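Local structure of alpha-rhamnosidase (Dictyoglomus thermophilum, 6I60) at residues 32-35 / 40-43; 157-162 / 168-173; 626-631 / 725-730. The protein probably hydrolyses terminal non-reducing alpha-L-rhamnose residues of alpha-L-rhamnosides, acting as an alpha-L-rhamnosidase of the glycoside hydrolases. One frame throughout, in Å; residues are numbered along the deposited sequence.

Interaction 1: residues 32-35 / 40-43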
ATOM      1  N   PRO A  32     -17.411 -13.868 -18.140  1.00 53.23           N
ATOM      2  CA  PRO A  32     -16.441 -13.107 -17.343  1.00 49.62           C
ATOM      3  C   PRO A  32     -16.132 -13.810 -16.029  1.00 51.88           C
ATOM      4  O   PRO A  32     -16.999 -14.437 -15.417  1.00 53.06           O
ATOM      5  CB  PRO A  32     -17.145 -11.766 -17.113  1.00 51.93           C
ATOM      6  CG  PRO A  32     -18.096 -11.644 -18.250  1.00 55.33           C
ATOM      7  CD  PRO A  32     -18.559 -13.038 -18.549  1.00 56.28           C
ATOM      8  N   PHE A  33     -14.876 -13.710 -15.603  1.00 49.98           N
ATOM      9  CA  PHE A  33     -14.402 -14.369 -14.396  1.00 52.81           C
ATOM     10  C   PHE A  33     -13.722 -13.351 -13.491  1.00 47.10           C
ATOM     11  O   PHE A  33     -13.445 -12.216 -13.888  1.00 41.00           O
ATOM     12  CB  PHE A  33     -13.441 -15.522 -14.728  1.00 47.24           C
ATOM     13  CG  PHE A  33     -12.170 -15.082 -15.399  1.00 45.71           C
ATOM     14  CD1 PHE A  33     -12.133 -14.856 -16.764  1.00 49.41           C
ATOM     15  CD2 PHE A  33     -11.009 -14.899 -14.663  1.00 48.50           C
ATOM     16  CE1 PHE A  33     -10.964 -14.452 -17.383  1.00 52.14           C
ATOM     17  CE2 PHE A  33      -9.837 -14.496 -15.277  1.00 49.08           C
ATOM     18  CZ  PHE A  33      -9.814 -14.270 -16.639  1.00 47.16           C
ATOM     19  N   ASP A  34     -13.451 -13.785 -12.260  1.00 45.50           N
ATOM     20  CA  ASP A  34     -12.821 -12.950 -11.237  1.00 55.92           C
ATOM     21  C   ASP A  34     -13.600 -11.651 -11.042  1.00 51.73           C
ATOM     22  O   ASP A  34     -13.058 -10.546 -11.122  1.00 56.27           O
ATOM     23  CB  ASP A  34     -11.356 -12.670 -11.579  1.00 53.83           C
ATOM     24  CG  ASP A  34     -10.567 -12.155 -10.388  1.00 64.53           C
ATOM     25  OD1 ASP A  34     -11.133 -12.099  -9.273  1.00 65.73           O
ATOM     26  OD2 ASP A  34      -9.384 -11.795 -10.568  1.00 71.94           O
ATOM     27  N   LEU A  35     -14.894 -11.797 -10.783  1.00 46.84           N
ATOM     28  CA  LEU A  35     -15.774 -10.650 -10.612  1.00 54.92           C
ATOM     29  C   LEU A  35     -15.547 -10.036  -9.236  1.00 57.38           C
ATOM     30  O   LEU A  35     -15.662 -10.723  -8.213  1.00 57.70           O
ATOM     31  CB  LEU A  35     -17.232 -11.067 -10.794  1.00 50.70           C
ATOM     32  CG  LEU A  35     -17.726 -11.095 -12.241  1.00 52.80           C
ATOM     33  CD1 LEU A  35     -17.338 -12.400 -12.918  1.00 54.73           C
ATOM     34  CD2 LEU A  35     -19.229 -10.896 -12.283  1.00 46.41           C
ATOM     35  N   THR A  40     -12.789  -6.445  -4.645  1.00 45.10           N
ATOM     36  CA  THR A  40     -12.649  -7.542  -3.700  1.00 53.08           C
ATOM     37  C   THR A  40     -13.640  -8.636  -4.064  1.00 55.57           C
ATOM     38  O   THR A  40     -14.785  -8.350  -4.425  1.00 47.66           O
ATOM     39  CB  THR A  40     -12.884  -7.078  -2.258  1.00 53.78           C
ATOM     40  OG1 THR A  40     -12.115  -5.896  -2.005  1.00 58.37           O
ATOM     41  CG2 THR A  40     -12.478  -8.169  -1.270  1.00 44.56           C
ATOM     42  N   THR A  41     -13.192  -9.886  -3.969  1.00 51.32           N
ATOM     43  CA  THR A  41     -14.055 -11.028  -4.243  1.00 49.74           C
ATOM     44  C   THR A  41     -15.047 -11.190  -3.099  1.00 52.41           C
ATOM     45  O   THR A  41     -14.656 -11.492  -1.967  1.00 52.73           O
ATOM     46  CB  THR A  41     -13.224 -12.293  -4.433  1.00 57.98           C
ATOM     47  OG1 THR A  41     -12.540 -12.233  -5.690  1.00 66.91           O
ATOM     48  CG2 THR A  41     -14.116 -13.530  -4.409  1.00 47.68           C
ATOM     49  N   ASN A  42     -16.332 -10.979  -3.397  1.00 58.32           N
ATOM     50  CA  ASN A  42     -17.428 -11.107  -2.444  1.00 53.56           C
ATOM     51  C   ASN A  42     -17.174 -10.257  -1.205  1.00 51.96           C
ATOM     52  O   ASN A  42     -16.866 -10.798  -0.135  1.00 57.48           O
ATOM     53  CB  ASN A  42     -17.634 -12.571  -2.053  1.00 55.78           C
ATOM     54  CG  ASN A  42     -18.189 -13.401  -3.192  1.00 56.03           C
ATOM     55  OD1 ASN A  42     -19.012 -12.928  -3.976  1.00 54.38           O
ATOM     56  ND2 ASN A  42     -17.738 -14.647  -3.292  1.00 60.38           N
ATOM     57  N   PRO A  43     -17.293  -8.939  -1.306  1.00 49.44           N
ATOM     58  CA  PRO A  43     -17.016  -8.082  -0.151  1.00 49.96           C
ATOM     59  C   PRO A  43     -18.141  -8.120   0.870  1.00 52.50           C
ATOM     60  O   PRO A  43     -19.321  -8.242   0.535  1.00 61.22           O
ATOM     61  CB  PRO A  43     -16.887  -6.688  -0.775  1.00 53.94           C
ATOM     62  CG  PRO A  43     -17.765  -6.747  -1.975  1.00 56.64           C
ATOM     63  CD  PRO A  43     -17.696  -8.163  -2.492  1.00 51.11           C
TER

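Interaction 2: residues 157-162 / 168-173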
ATOM      1  N   TYR A 157      -3.786   4.670  33.380  1.00 65.21           N
ATOM      2  CA  TYR A 157      -2.829   4.941  32.321  1.00 66.94           C
ATOM      3  C   TYR A 157      -1.469   5.227  32.943  1.00 69.98           C
ATOM      4  O   TYR A 157      -1.342   5.422  34.155  1.00 67.49           O
ATOM      5  CB  TYR A 157      -3.275   6.127  31.459  1.00 64.73           C
ATOM      6  CG  TYR A 157      -3.494   7.388  32.262  1.00 68.92           C
ATOM      7  CD1 TYR A 157      -4.680   7.595  32.956  1.00 72.79           C
ATOM      8  CD2 TYR A 157      -2.511   8.367  32.337  1.00 65.07           C
ATOM      9  CE1 TYR A 157      -4.885   8.741  33.696  1.00 68.11           C
ATOM     10  CE2 TYR A 157      -2.708   9.517  33.074  1.00 68.73           C
ATOM     11  CZ  TYR A 157      -3.896   9.699  33.752  1.00 71.51           C
ATOM     12  OH  TYR A 157      -4.097  10.843  34.488  1.00 75.84           O
ATOM     13  N   GLU A 158      -0.444   5.250  32.093  1.00 71.56           N
ATOM     14  CA  GLU A 158       0.895   5.682  32.470  1.00 65.06           C
ATOM     15  C   GLU A 158       1.364   6.730  31.472  1.00 62.19           C
ATOM     16  O   GLU A 158       1.067   6.635  30.277  1.00 64.19           O
ATOM     17  CB  GLU A 158       1.884   4.508  32.509  1.00 68.25           C
ATOM     18  CG  GLU A 158       2.335   4.115  33.910  1.00 77.86           C
ATOM     19  CD  GLU A 158       3.469   3.104  33.899  1.00 88.85           C
ATOM     20  OE1 GLU A 158       3.421   2.144  34.698  1.00 87.35           O
ATOM     21  OE2 GLU A 158       4.408   3.271  33.092  1.00 95.01           O
ATOM     22  N   VAL A 159       2.091   7.726  31.962  1.00 62.51           N
ATOM     23  CA  VAL A 159       2.571   8.827  31.135  1.00 65.50           C
ATOM     24  C   VAL A 159       4.077   8.655  30.980  1.00 63.24           C
ATOM     25  O   VAL A 159       4.849   8.982  31.888  1.00 64.40           O
ATOM     26  CB  VAL A 159       2.216  10.191  31.735  1.00 60.31           C
ATOM     27  CG1 VAL A 159       2.277  11.271  30.665  1.00 63.45           C
ATOM     28  CG2 VAL A 159       0.836  10.142  32.368  1.00 68.32           C
ATOM     29  N   TYR A 160       4.500   8.142  29.827  1.00 65.97           N
ATOM     30  CA  TYR A 160       5.915   7.963  29.524  1.00 65.15           C
ATOM     31  C   TYR A 160       6.420   9.177  28.753  1.00 72.24           C
ATOM     32  O   TYR A 160       5.879   9.516  27.695  1.00 65.98           O
ATOM     33  CB  TYR A 160       6.138   6.682  28.720  1.00 62.89           C
ATOM     34  CG  TYR A 160       7.594   6.363  28.458  1.00 69.37           C
ATOM     35  CD1 TYR A 160       8.577   6.693  29.383  1.00 69.04           C
ATOM     36  CD2 TYR A 160       7.986   5.728  27.285  1.00 66.52           C
ATOM     37  CE1 TYR A 160       9.909   6.401  29.147  1.00 67.29           C
ATOM     38  CE2 TYR A 160       9.315   5.433  27.041  1.00 64.99           C
ATOM     39  CZ  TYR A 160      10.271   5.770  27.975  1.00 69.33           C
ATOM     40  OH  TYR A 160      11.594   5.478  27.735  1.00 67.23           O
ATOM     41  N   SER A 161       7.456   9.828  29.284  1.00 72.17           N
ATOM     42  CA  SER A 161       8.055  11.013  28.671  1.00 69.00           C
ATOM     43  C   SER A 161       9.552  10.783  28.521  1.00 65.77           C
ATOM     44  O   SER A 161      10.353  11.290  29.318  1.00 67.78           O
ATOM     45  CB  SER A 161       7.769  12.267  29.497  1.00 68.67           C
ATOM     46  OG  SER A 161       6.453  12.240  30.020  1.00 82.19           O
ATOM     47  N   PRO A 162       9.966  10.029  27.507  1.00 74.65           N
ATOM     48  CA  PRO A 162      11.396   9.763  27.323  1.00 80.95           C
ATOM     49  C   PRO A 162      12.130  10.981  26.782  1.00 83.48           C
ATOM     50  O   PRO A 162      11.542  11.904  26.214  1.00 77.80           O
ATOM     51  CB  PRO A 162      11.416   8.613  26.312  1.00 68.78           C
ATOM     52  CG  PRO A 162      10.162   8.789  25.533  1.00 70.88           C
ATOM     53  CD  PRO A 162       9.142   9.363  26.485  1.00 71.79           C
ATOM     54  N   GLY A 168       9.347  16.571  20.883  1.00 86.73           N
ATOM     55  CA  GLY A 168       9.193  16.761  22.312  1.00 88.32           C
ATOM     56  C   GLY A 168       7.895  16.244  22.886  1.00 83.81           C
ATOM     57  O   GLY A 168       7.480  16.690  23.959  1.00 79.21           O
ATOM     58  N   LEU A 169       7.240  15.308  22.203  1.00 80.88           N
ATOM     59  CA  LEU A 169       5.951  14.805  22.643  1.00 85.41           C
ATOM     60  C   LEU A 169       6.120  13.830  23.807  1.00 84.60           C
ATOM     61  O   LEU A 169       7.221  13.373  24.124  1.00 88.34           O
ATOM     62  CB  LEU A 169       5.212  14.125  21.487  1.00 85.94           C
ATOM     63  CG  LEU A 169       4.467  14.990  20.464  1.00 74.20           C
ATOM     64  CD1 LEU A 169       3.464  15.906  21.146  1.00 71.82           C
ATOM     65  CD2 LEU A 169       5.426  15.794  19.609  1.00 78.14           C
ATOM     66  N   ASN A 170       5.002  13.516  24.452  1.00 84.95           N
ATOM     67  CA  ASN A 170       4.948  12.513  25.501  1.00 79.17           C
ATOM     68  C   ASN A 170       4.011  11.392  25.069  1.00 79.05           C
ATOM     69  O   ASN A 170       3.300  11.496  24.068  1.00 77.24           O
ATOM     70  CB  ASN A 170       4.489  13.124  26.831  1.00 77.80           C
ATOM     71  CG  ASN A 170       3.118  13.760  26.738  1.00 79.92           C
ATOM     72  OD1 ASN A 170       2.647  14.091  25.650  1.00 83.77           O
ATOM     73  ND2 ASN A 170       2.469  13.935  27.883  1.00 85.98           N
ATOM     74  N   TYR A 171       4.017  10.305  25.839  1.00 72.51           N
ATOM     75  CA  TYR A 171       3.243   9.111  25.509  1.00 68.11           C
ATOM     76  C   TYR A 171       2.366   8.747  26.698  1.00 67.34           C
ATOM     77  O   TYR A 171       2.871   8.325  27.743  1.00 70.09           O
ATOM     78  CB  TYR A 171       4.163   7.948  25.128  1.00 65.40           C
ATOM     79  CG  TYR A 171       5.174   8.298  24.057  1.00 66.54           C
ATOM     80  CD1 TYR A 171       4.887   8.106  22.712  1.00 66.81           C
ATOM     81  CD2 TYR A 171       6.414   8.825  24.392  1.00 70.05           C
ATOM     82  CE1 TYR A 171       5.807   8.428  21.729  1.00 62.62           C
ATOM     83  CE2 TYR A 171       7.340   9.151  23.418  1.00 73.18           C
ATOM     84  CZ  TYR A 171       7.033   8.949  22.090  1.00 71.26           C
ATOM     85  OH  TYR A 171       7.954   9.272  21.120  1.00 79.94           O
ATOM     86  N   THR A 172       1.054   8.914  26.539  1.00 65.95           N
ATOM     87  CA  THR A 172       0.076   8.522  27.547  1.00 63.69           C
ATOM     88  C   THR A 172      -0.465   7.149  27.163  1.00 64.15           C
ATOM     89  O   THR A 172      -1.255   7.027  26.221  1.00 66.21           O
ATOM     90  CB  THR A 172      -1.052   9.547  27.651  1.00 59.62           C
ATOM     91  OG1 THR A 172      -0.530  10.862  27.424  1.00 66.30           O
ATOM     92  CG2 THR A 172      -1.691   9.495  29.027  1.00 66.65           C
ATOM     93  N   ILE A 173      -0.036   6.120  27.886  1.00 61.14           N
ATOM     94  CA  ILE A 173      -0.383   4.736  27.580  1.00 60.90           C
ATOM     95  C   ILE A 173      -1.417   4.276  28.597  1.00 64.71           C
ATOM     96  O   ILE A 173      -1.108   4.119  29.785  1.00 67.18           O
ATOM     97  CB  ILE A 173       0.851   3.823  27.593  1.00 63.39           C
ATOM     98  CG1 ILE A 173       1.817   4.210  26.470  1.00 64.30           C
ATOM     99  CG2 ILE A 173       0.432   2.365  27.463  1.00 56.98           C
ATOM    100  CD1 ILE A 173       3.247   4.392  26.933  1.00 58.01           C
TER

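Interaction 3: residues 626-631 / 725-730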
ATOM      1  N   GLY A 626      15.885  23.271  -3.722  1.00 53.96           N
ATOM      2  CA  GLY A 626      14.546  23.166  -3.164  1.00 51.75           C
ATOM      3  C   GLY A 626      13.516  23.973  -3.932  1.00 58.51           C
ATOM      4  O   GLY A 626      12.397  23.507  -4.164  1.00 55.68           O
ATOM      5  N   GLU A 627      13.877  25.193  -4.338  1.00 60.85           N
ATOM      6  CA  GLU A 627      12.944  26.021  -5.095  1.00 60.92           C
ATOM      7  C   GLU A 627      12.740  25.491  -6.511  1.00 63.04           C
ATOM      8  O   GLU A 627      11.687  25.727  -7.113  1.00 60.36           O
ATOM      9  CB  GLU A 627      13.430  27.474  -5.125  1.00 60.84           C
ATOM     10  CG  GLU A 627      14.602  27.738  -6.060  1.00 74.43           C
ATOM     11  CD  GLU A 627      15.902  27.132  -5.559  1.00 74.43           C
ATOM     12  OE1 GLU A 627      16.134  27.151  -4.331  1.00 71.45           O
ATOM     13  OE2 GLU A 627      16.689  26.633  -6.394  1.00 68.54           O
ATOM     14  N   LEU A 628      13.727  24.776  -7.056  1.00 61.83           N
ATOM     15  CA  LEU A 628      13.563  24.142  -8.359  1.00 55.79           C
ATOM     16  C   LEU A 628      12.693  22.897  -8.244  1.00 58.31           C
ATOM     17  O   LEU A 628      11.793  22.677  -9.061  1.00 55.28           O
ATOM     18  CB  LEU A 628      14.931  23.788  -8.945  1.00 58.45           C
ATOM     19  CG  LEU A 628      15.015  23.398 -10.424  1.00 52.34           C
ATOM     20  CD1 LEU A 628      16.209  24.063 -11.083  1.00 52.72           C
ATOM     21  CD2 LEU A 628      15.085  21.889 -10.592  1.00 51.52           C
ATOM     22  N   THR A 629      12.955  22.071  -7.229  1.00 61.75           N
ATOM     23  CA  THR A 629      12.102  20.915  -6.962  1.00 56.98           C
ATOM     24  C   THR A 629      10.665  21.335  -6.674  1.00 55.38           C
ATOM     25  O   THR A 629       9.727  20.656  -7.102  1.00 56.55           O
ATOM     26  CB  THR A 629      12.659  20.108  -5.785  1.00 54.94           C
ATOM     27  OG1 THR A 629      14.093  20.026  -5.894  1.00 65.24           O
ATOM     28  CG2 THR A 629      12.090  18.706  -5.770  1.00 52.59           C
ATOM     29  N   SER A 630      10.470  22.465  -5.985  1.00 58.59           N
ATOM     30  CA  SER A 630       9.118  22.901  -5.648  1.00 55.59           C
ATOM     31  C   SER A 630       8.373  23.373  -6.888  1.00 54.99           C
ATOM     32  O   SER A 630       7.200  23.036  -7.088  1.00 52.46           O
ATOM     33  CB  SER A 630       9.172  24.008  -4.600  1.00 52.51           C
ATOM     34  OG  SER A 630       9.130  23.469  -3.295  1.00 56.50           O
ATOM     35  N   THR A 631       9.036  24.172  -7.726  1.00 53.77           N
ATOM     36  CA  THR A 631       8.427  24.599  -8.979  1.00 49.29           C
ATOM     37  C   THR A 631       8.260  23.430  -9.938  1.00 51.07           C
ATOM     38  O   THR A 631       7.330  23.425 -10.751  1.00 52.02           O
ATOM     39  CB  THR A 631       9.265  25.708  -9.614  1.00 55.57           C
ATOM     40  OG1 THR A 631       9.640  26.657  -8.605  1.00 55.39           O
ATOM     41  CG2 THR A 631       8.480  26.422 -10.694  1.00 45.64           C
ATOM     42  N   THR A 725      17.970  16.475 -14.050  1.00 53.53           N
ATOM     43  CA  THR A 725      17.023  15.417 -14.400  1.00 57.94           C
ATOM     44  C   THR A 725      15.580  15.890 -14.285  1.00 51.69           C
ATOM     45  O   THR A 725      14.710  15.396 -15.012  1.00 51.25           O
ATOM     46  CB  THR A 725      17.233  14.185 -13.514  1.00 48.41           C
ATOM     47  OG1 THR A 725      16.765  14.458 -12.187  1.00 58.82           O
ATOM     48  CG2 THR A 725      18.694  13.804 -13.458  1.00 43.11           C
ATOM     49  N   LEU A 726      15.309  16.843 -13.387  1.00 47.93           N
ATOM     50  CA  LEU A 726      13.925  17.263 -13.166  1.00 58.94           C
ATOM     51  C   LEU A 726      13.355  18.023 -14.360  1.00 53.31           C
ATOM     52  O   LEU A 726      12.283  17.632 -14.855  1.00 44.16           O
ATOM     53  CB  LEU A 726      13.826  18.061 -11.861  1.00 51.80           C
ATOM     54  CG  LEU A 726      13.472  17.247 -10.614  1.00 47.53           C
ATOM     55  CD1 LEU A 726      14.622  16.338 -10.221  1.00 54.08           C
ATOM     56  CD2 LEU A 726      13.096  18.162  -9.460  1.00 47.00           C
ATOM     57  N   PRO A 727      13.989  19.085 -14.877  1.00 50.30           N
ATOM     58  CA  PRO A 727      13.439  19.724 -16.083  1.00 56.38           C
ATOM     59  C   PRO A 727      13.511  18.841 -17.317  1.00 58.86           C
ATOM     60  O   PRO A 727      12.722  19.044 -18.249  1.00 54.89           O
ATOM     61  CB  PRO A 727      14.302  20.984 -16.244  1.00 52.74           C
ATOM     62  CG  PRO A 727      15.576  20.650 -15.573  1.00 53.02           C
ATOM     63  CD  PRO A 727      15.207  19.776 -14.410  1.00 49.54           C
ATOM     64  N   LEU A 728      14.425  17.868 -17.354  1.00 56.32           N
ATOM     65  CA  LEU A 728      14.491  16.931 -18.470  1.00 58.90           C
ATOM     66  C   LEU A 728      13.417  15.853 -18.394  1.00 55.20           C
ATOM     67  O   LEU A 728      13.082  15.258 -19.423  1.00 55.16           O
ATOM     68  CB  LEU A 728      15.872  16.273 -18.527  1.00 51.12           C
ATOM     69  CG  LEU A 728      16.956  17.026 -19.299  1.00 47.32           C
ATOM     70  CD1 LEU A 728      18.329  16.456 -18.977  1.00 53.00           C
ATOM     71  CD2 LEU A 728      16.685  16.976 -20.795  1.00 46.21           C
ATOM     72  N   TYR A 729      12.876  15.588 -17.203  1.00 50.21           N
ATOM     73  CA  TYR A 729      11.810  14.599 -17.073  1.00 48.73           C
ATOM     74  C   TYR A 729      10.504  15.132 -17.651  1.00 54.12           C
ATOM     75  O   TYR A 729       9.924  14.536 -18.566  1.00 50.87           O
ATOM     76  CB  TYR A 729      11.634  14.206 -15.604  1.00 49.18           C
ATOM     77  CG  TYR A 729      10.614  13.112 -15.388  1.00 50.30           C
ATOM     78  CD1 TYR A 729      10.948  11.777 -15.580  1.00 49.55           C
ATOM     79  CD2 TYR A 729       9.315  13.412 -14.996  1.00 48.56           C
ATOM     80  CE1 TYR A 729      10.019  10.773 -15.389  1.00 50.72           C
ATOM     81  CE2 TYR A 729       8.377  12.414 -14.802  1.00 48.54           C
ATOM     82  CZ  TYR A 729       8.735  11.095 -14.999  1.00 48.66           C
ATOM     83  OH  TYR A 729       7.809  10.094 -14.808  1.00 41.58           O
ATOM     84  N   LEU A 730      10.026  16.258 -17.124  1.00 61.43           N
ATOM     85  CA  LEU A 730       8.820  16.902 -17.629  1.00 56.62           C
ATOM     86  C   LEU A 730       9.062  17.679 -18.918  1.00 54.61           C
ATOM     87  O   LEU A 730       8.127  18.306 -19.427  1.00 57.96           O
ATOM     88  CB  LEU A 730       8.236  17.831 -16.560  1.00 57.07           C
ATOM     89  CG  LEU A 730       7.774  17.143 -15.271  1.00 56.41           C
ATOM     90  CD1 LEU A 730       7.172  18.148 -14.299  1.00 50.21           C
ATOM     91  CD2 LEU A 730       6.785  16.023 -15.569  1.00 52.68           C
TER

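Interaction 1: residues 32-35 / 40-43
Asp34 and Thr41 make a light, grazing contact, with oxygens as the nearest atoms, between the two ends of a short excursion in the immunoglobulin-like N-terminal domain, where the chain passes through strand 35-37 and comes back past its own beginning. The two segments bury just 80 Å² between them. Asp34 OD1 and Thr41 OG1 lie 3.9 Å apart, too far for a direct hydrogen bond, and their side chains meet at roughly a right angle. With CG anti to the backbone N, chi1 -164° swings the Asp34 carboxylate end nearer to Thr41, and OD1 is its closest atom. Thr41 answers with its hydroxyl: Thr41 OG1 also stands 4.3 Å from Leu35 O. The backbones stay well separated, the nearest CA atoms being those of Leu35 and Thr41 at 6.6 Å, so this is no strand pairing. Asp34 adopts a left-handed backbone conformation (phi 54°, psi 54°) that turns the chain through a corner. Past that corner the Leu35 side chain ends in the domain interior, against Trp55, Trp115 and Val117. Phe33 pairs by backbone with Lys56 of strand 52-56. Beyond Thr41, the Asn42 OD1 bond to Thr134 N and the backbone pairing of Pro43 with Glu136 tie segment 40-43 to strand 133-137. The contact thus lies between the corner at Asp34, beside strand 52-56, and the loop 40-43, held to strand 133-137.

Interaction 2: residues 157-162 / 168-173
Glu158 with Ile173, and Tyr160 with Tyr171, form the two hydrogen-bonded pairs of an antiparallel hairpin. Each pair shares two backbone bonds: Glu158 N to Ile173 O and Tyr160 N to Tyr171 O are each 2.7 Å, as are the reciprocal bonds from Ile173 N to Glu158 O and from Tyr171 N to Tyr160 O. Val159 and Thr172 form the non-hydrogen-bonded pair between them. Thr172 N, turned away from its partner strand, donates to Glu257 OE1, while Val159 CA makes a CA-H...O contact with Tyr171 O (3.4 Å).

The apolar contacts divide between the two faces. On that of Val159 and Thr172, Thr172 CG2 lies 3.6 Å from Tyr157 CD2. On the other, Tyr160 CB rests near Ile173 CD1 (4.1 Å). Pro162 serves two rings: its CD sits over the centre of the Tyr160 face, and at the edge of Tyr171 Pro162 CD is 3.5 Å from Tyr171 CD2. Tyr171 CG lies beside its backbone N (chi1 -52°), which brings that edge to both the proline and Tyr160 O. His301 meets both tyrosine rings edge-to-face.

Backbone bonding therefore sets the register, while proline and aromatic packing, with no side-chain hydrogen bond between the segments, fills the contact near the turn.

Interaction 3: residues 626-631 / 725-730
Leu726 reaches from helix 722-729 onto Thr629 at the start of helix 626-648, and Leu628 reaches back beside it. The two short helical segments run nearly parallel, at 17°, with their axes 10.5 Å apart, and side chains, above all that of Leu726, span the gap, one of them reaching the Thr629 backbone. Leu726 uses one methyl: Leu726 CD2 lies 3.8 Å from Thr629 CA and 3.9 Å from Thr629 CG2, crossing the threonine at a slant. Thr629 can offer carbon here because its two branches have separate tasks. Its OG1 stands beside the backbone N (chi1 -41°) and bonds back to Ser625 O one turn earlier, while CG2, anti to that N, is left to meet the leucine. Leu628 also sends its carbon branch anti to the backbone N (chi1 -167°), and Leu628 CD2 comes to 4.2 Å from Leu726 CB and 4.4 Å from Pro727 CD. The same methyl thus spans both residues. Pro727 has no N-H to give to the preceding turn, and its helix kinks at this point; the ring carbon that replaces the hydrogen becomes part of the apolar surface. Farther along helix 626-648, Thr631 OG1 donates to Glu627 O (2.7 Å), nearly along the C=O axis. That carbonyl also takes the Thr631 N-H, so a buried hydroxyl is satisfied within its own helix. All four touching residues are buried. Phe668 of helix 651-672 packs on Leu628 and Pro727, while from helix 761-773 Val762 touches Thr629 and Ala763 touches Leu726. The contact is packing between helices of the six-hairpin glycosidase domain, consistent with the (alpha/alpha)6 barrel of bacterial alpha-L-rhamnosidases.

From the N terminus, the three contacts come one after another, and none nests within or crosses another. Interaction 1 closes a loop of four intervening residues inside the immunoglobulin-like domain, bringing together the two flanks of strand 35-37. Interaction 2 closes a similarly small loop of five residues and pairs strand 157-160 with the beginning of strand 171-184 as a beta hairpin. Interaction 3 is the long-range one: 93 residues, including helix 651-672 and the unmodelled 681-716, lie between its segments, and it joins helices 626-648 and 722-729 of the six-hairpin glycosidase domain. Their centres are 41 to 45 Å apart and they never touch. Interaction 1 lies across the chain's centre from the other two.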